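Local coordinates for protein beta-galactosidase (Bacteroides thetaiotaomicron, PDB 5MUJ) that is probably an arabinofuranosidase-like glycoside hydrolase that helps a gut bacterium break down the plant pectin rhamnogalacturonan II, at residues Y38-L49 and A318-D328. Numbering follows the deposited sequence.
Sequences YEEVKTPYKYGL and ADLIIPSKNYD
Lys46 reaches straight across to the loop at 318-328, and its NZ is gripped there by three acceptors. The chain runs extended beyond CG, with CG anti to the carbonyl carbon (chi1 -69°), and brings Lys46 NZ 2.7 Å from Ile322 O, nearly in line with that carbonyl. Asp328 OD2, in a salt bridge, is met on its syn side, tilted 20° out of the carboxylate plane, also 2.7 Å from Lys46 NZ, while Ser324 OG lies 2.9 Å from the same nitrogen. Asp328 is itself held by its other oxygen, OD1, which receives Ser324 N and Lys325 N from opposite faces of the carboxylate. With an alanine at Lys46, Asp328 would probably keep Tyr348 OH but lose its charge partner, and Ile322 O and Ser324 OG would lose this donor. Nearby, Tyr327 OH, hydrogen-bonded to Tyr348 OH, sits 3.5 Å from Gly48 CA and also touches Lys46 CB. Five four-stranded antiparallel sheets make this a five-bladed beta-propeller; strand 45-51 is an outer strand of the blade containing 331-340, so N-terminal and C-terminal strands share one sheet. At the other end, Leu320 CD2 rests against Tyr38 CD1 (3.8 Å) and Val41 CG2, packing the loop against helix 31-41. One water bridges Thr43 N to Leu320 O.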
# COMPACT_ATOMS: atom_id res chain seq x y z
N TYR A 38 -0.17 7.78 -18.59
CA TYR A 38 0.70 6.60 -18.78
C TYR A 38 2.16 7.01 -19.13
O TYR A 38 3.10 6.51 -18.53
CB TYR A 38 0.12 5.63 -19.84
CG TYR A 38 1.06 4.49 -20.20
CD1 TYR A 38 1.15 3.34 -19.44
CD2 TYR A 38 1.85 4.58 -21.34
CE1 TYR A 38 2.02 2.31 -19.78
CE2 TYR A 38 2.71 3.56 -21.69
CZ TYR A 38 2.81 2.44 -20.92
OH TYR A 38 3.66 1.43 -21.25
N GLU A 39 2.32 7.90 -20.10
CA GLU A 39 3.65 8.30 -20.54
C GLU A 39 4.36 9.01 -19.39
O GLU A 39 5.55 8.82 -19.20
CB GLU A 39 3.51 9.21 -21.74
CG GLU A 39 3.02 8.55 -23.00
CD GLU A 39 3.75 7.27 -23.44
OE1 GLU A 39 4.97 7.11 -23.20
OE2 GLU A 39 3.11 6.43 -24.10
N GLU A 40 3.63 9.78 -18.60
CA GLU A 40 4.21 10.48 -17.43
C GLU A 40 4.67 9.55 -16.30
O GLU A 40 5.66 9.83 -15.64
CB GLU A 40 3.18 11.51 -16.90
CG GLU A 40 3.60 12.36 -15.70
CD GLU A 40 4.76 13.31 -15.97
OE1 GLU A 40 5.05 13.61 -17.15
OE2 GLU A 40 5.34 13.78 -14.96
N VAL A 41 3.92 8.45 -16.05
CA VAL A 41 4.21 7.60 -14.87
C VAL A 41 4.97 6.31 -15.16
O VAL A 41 5.38 5.61 -14.23
CB VAL A 41 2.92 7.27 -14.08
CG1 VAL A 41 2.18 8.56 -13.76
CG2 VAL A 41 2.06 6.30 -14.85
N LYS A 42 5.20 5.98 -16.42
CA LYS A 42 5.76 4.67 -16.74
C LYS A 42 7.21 4.54 -16.27
O LYS A 42 7.96 5.53 -16.26
CB LYS A 42 5.63 4.32 -18.22
CG LYS A 42 6.42 5.26 -19.15
CD LYS A 42 6.18 4.94 -20.62
CE LYS A 42 7.24 5.60 -21.51
NZ LYS A 42 7.08 5.23 -22.94
N THR A 43 7.57 3.31 -15.96
CA THR A 43 8.88 2.90 -15.49
C THR A 43 9.31 1.58 -16.13
O THR A 43 9.13 0.52 -15.56
CB THR A 43 8.88 2.77 -13.98
OG1 THR A 43 7.85 1.83 -13.58
CG2 THR A 43 8.70 4.12 -13.36
N PRO A 44 9.85 1.64 -17.36
CA PRO A 44 10.24 0.43 -18.08
C PRO A 44 11.45 -0.34 -17.54
O PRO A 44 11.61 -1.53 -17.87
CB PRO A 44 10.59 0.98 -19.48
CG PRO A 44 9.82 2.24 -19.60
CD PRO A 44 9.91 2.83 -18.23
N TYR A 45 12.27 0.31 -16.70
CA TYR A 45 13.67 -0.14 -16.41
C TYR A 45 13.74 -0.65 -14.95
O TYR A 45 13.60 0.12 -13.98
CB TYR A 45 14.75 0.96 -16.68
CG TYR A 45 14.67 1.38 -18.13
CD1 TYR A 45 15.12 0.51 -19.14
CD2 TYR A 45 14.02 2.50 -18.50
CE1 TYR A 45 14.97 0.84 -20.48
CE2 TYR A 45 13.85 2.83 -19.84
CZ TYR A 45 14.34 2.01 -20.82
OH TYR A 45 14.17 2.33 -22.17
N LYS A 46 13.94 -1.95 -14.79
CA LYS A 46 13.92 -2.55 -13.43
C LYS A 46 15.30 -2.47 -12.78
O LYS A 46 16.25 -3.10 -13.23
CB LYS A 46 13.43 -3.99 -13.49
CG LYS A 46 11.95 -4.02 -13.87
CD LYS A 46 11.29 -5.37 -13.72
CE LYS A 46 9.81 -5.24 -13.99
NZ LYS A 46 9.26 -6.61 -13.92
N TYR A 47 15.37 -1.68 -11.72
CA TYR A 47 16.65 -1.47 -11.00
C TYR A 47 16.99 -2.74 -10.24
O TYR A 47 18.11 -3.24 -10.29
CB TYR A 47 16.54 -0.33 -10.05
CG TYR A 47 17.76 -0.12 -9.20
CD1 TYR A 47 18.86 0.57 -9.69
CD2 TYR A 47 17.80 -0.58 -7.89
CE1 TYR A 47 19.98 0.76 -8.91
CE2 TYR A 47 18.93 -0.41 -7.10
CZ TYR A 47 20.01 0.29 -7.62
OH TYR A 47 21.15 0.49 -6.86
N GLY A 48 15.99 -3.26 -9.53
CA GLY A 48 16.06 -4.51 -8.82
C GLY A 48 15.66 -4.27 -7.38
O GLY A 48 14.99 -3.27 -7.07
N LEU A 49 16.09 -5.16 -6.50
CA LEU A 49 15.61 -5.12 -5.12
C LEU A 49 16.15 -3.91 -4.37
O LEU A 49 17.32 -3.48 -4.59
CB LEU A 49 15.93 -6.42 -4.39
CG LEU A 49 15.23 -7.66 -4.97
CD1 LEU A 49 15.94 -8.95 -4.65
CD2 LEU A 49 13.77 -7.74 -4.50
N ALA A 318 -1.05 -1.16 -21.58
CA ALA A 318 -0.14 -2.10 -20.92
C ALA A 318 -0.05 -1.78 -19.45
O ALA A 318 -0.02 -0.62 -19.06
CB ALA A 318 1.26 -2.03 -21.54
N ASP A 319 0.06 -2.82 -18.66
CA ASP A 319 0.19 -2.65 -17.21
C ASP A 319 1.55 -2.00 -16.91
O ASP A 319 2.51 -2.23 -17.63
CB ASP A 319 0.11 -4.00 -16.58
CG ASP A 319 -1.31 -4.56 -16.62
OD1 ASP A 319 -2.26 -3.77 -16.44
OD2 ASP A 319 -1.45 -5.77 -16.83
N LEU A 320 1.61 -1.29 -15.81
CA LEU A 320 2.84 -0.53 -15.45
C LEU A 320 3.96 -1.44 -14.99
O LEU A 320 5.13 -1.20 -15.35
CB LEU A 320 2.51 0.43 -14.33
CG LEU A 320 1.59 1.60 -14.63
CD1 LEU A 320 1.42 2.51 -13.42
CD2 LEU A 320 2.08 2.40 -15.83
N ILE A 321 3.65 -2.41 -14.15
CA ILE A 321 4.62 -3.35 -13.60
C ILE A 321 4.05 -4.74 -13.72
O ILE A 321 2.92 -4.98 -13.26
CB ILE A 321 4.92 -3.11 -12.09
CG1 ILE A 321 5.35 -1.67 -11.84
CG2 ILE A 321 5.95 -4.11 -11.56
CD1 ILE A 321 6.76 -1.30 -12.33
N ILE A 322 4.79 -5.64 -14.35
CA ILE A 322 4.39 -7.03 -14.50
C ILE A 322 5.55 -7.95 -14.19
O ILE A 322 6.73 -7.51 -14.31
CB ILE A 322 3.84 -7.35 -15.93
CG1 ILE A 322 4.94 -7.37 -17.02
CG2 ILE A 322 2.72 -6.36 -16.29
CD1 ILE A 322 4.42 -7.76 -18.39
N PRO A 323 5.30 -9.23 -13.87
CA PRO A 323 6.38 -10.22 -13.73
C PRO A 323 7.19 -10.34 -15.01
O PRO A 323 6.61 -10.49 -16.09
CB PRO A 323 5.63 -11.54 -13.47
CG PRO A 323 4.40 -11.10 -12.76
CD PRO A 323 4.02 -9.79 -13.41
N SER A 324 8.51 -10.24 -14.90
CA SER A 324 9.38 -10.30 -16.07
C SER A 324 10.84 -10.71 -15.77
O SER A 324 11.56 -11.05 -16.68
CB SER A 324 9.31 -8.96 -16.80
OG SER A 324 10.28 -8.05 -16.24
N LYS A 325 11.24 -10.69 -14.50
CA LYS A 325 12.59 -11.04 -14.06
C LYS A 325 12.52 -12.21 -13.10
O LYS A 325 11.47 -12.49 -12.53
CB LYS A 325 13.21 -9.87 -13.32
CG LYS A 325 13.43 -8.66 -14.23
CD LYS A 325 14.55 -7.74 -13.77
CE LYS A 325 15.84 -8.47 -13.52
NZ LYS A 325 16.17 -9.44 -14.60
N ASN A 326 13.66 -12.85 -12.87
CA ASN A 326 13.79 -13.90 -11.86
C ASN A 326 13.09 -13.53 -10.55
O ASN A 326 12.20 -14.26 -10.05
CB ASN A 326 15.30 -14.14 -11.59
CG ASN A 326 16.01 -12.94 -10.92
OD1 ASN A 326 15.98 -11.79 -11.42
ND2 ASN A 326 16.64 -13.20 -9.77
N TYR A 327 13.43 -12.35 -10.04
CA TYR A 327 13.13 -12.00 -8.69
C TYR A 327 11.63 -11.62 -8.54
O TYR A 327 11.12 -11.58 -7.42
CB TYR A 327 14.11 -10.91 -8.19
CG TYR A 327 13.94 -9.53 -8.78
CD1 TYR A 327 12.80 -8.79 -8.46
CD2 TYR A 327 14.85 -8.96 -9.69
CE1 TYR A 327 12.58 -7.53 -8.94
CE2 TYR A 327 14.61 -7.67 -10.20
CZ TYR A 327 13.45 -6.97 -9.83
OH TYR A 327 13.09 -5.69 -10.25
N ASP A 328 10.94 -11.29 -9.65
CA ASP A 328 9.46 -10.97 -9.57
C ASP A 328 8.56 -11.85 -10.44
O ASP A 328 7.41 -11.46 -10.79
CB ASP A 328 9.18 -9.48 -9.84
CG ASP A 328 9.52 -9.03 -11.27
OD1 ASP A 328 9.66 -9.87 -12.17
OD2 ASP A 328 9.64 -7.79 -11.50
O HOH W 1 4.17 -0.47 -19.55
O HOH W 2 5.85 1.07 -16.66
O HOH W 3 8.00 -1.89 -15.85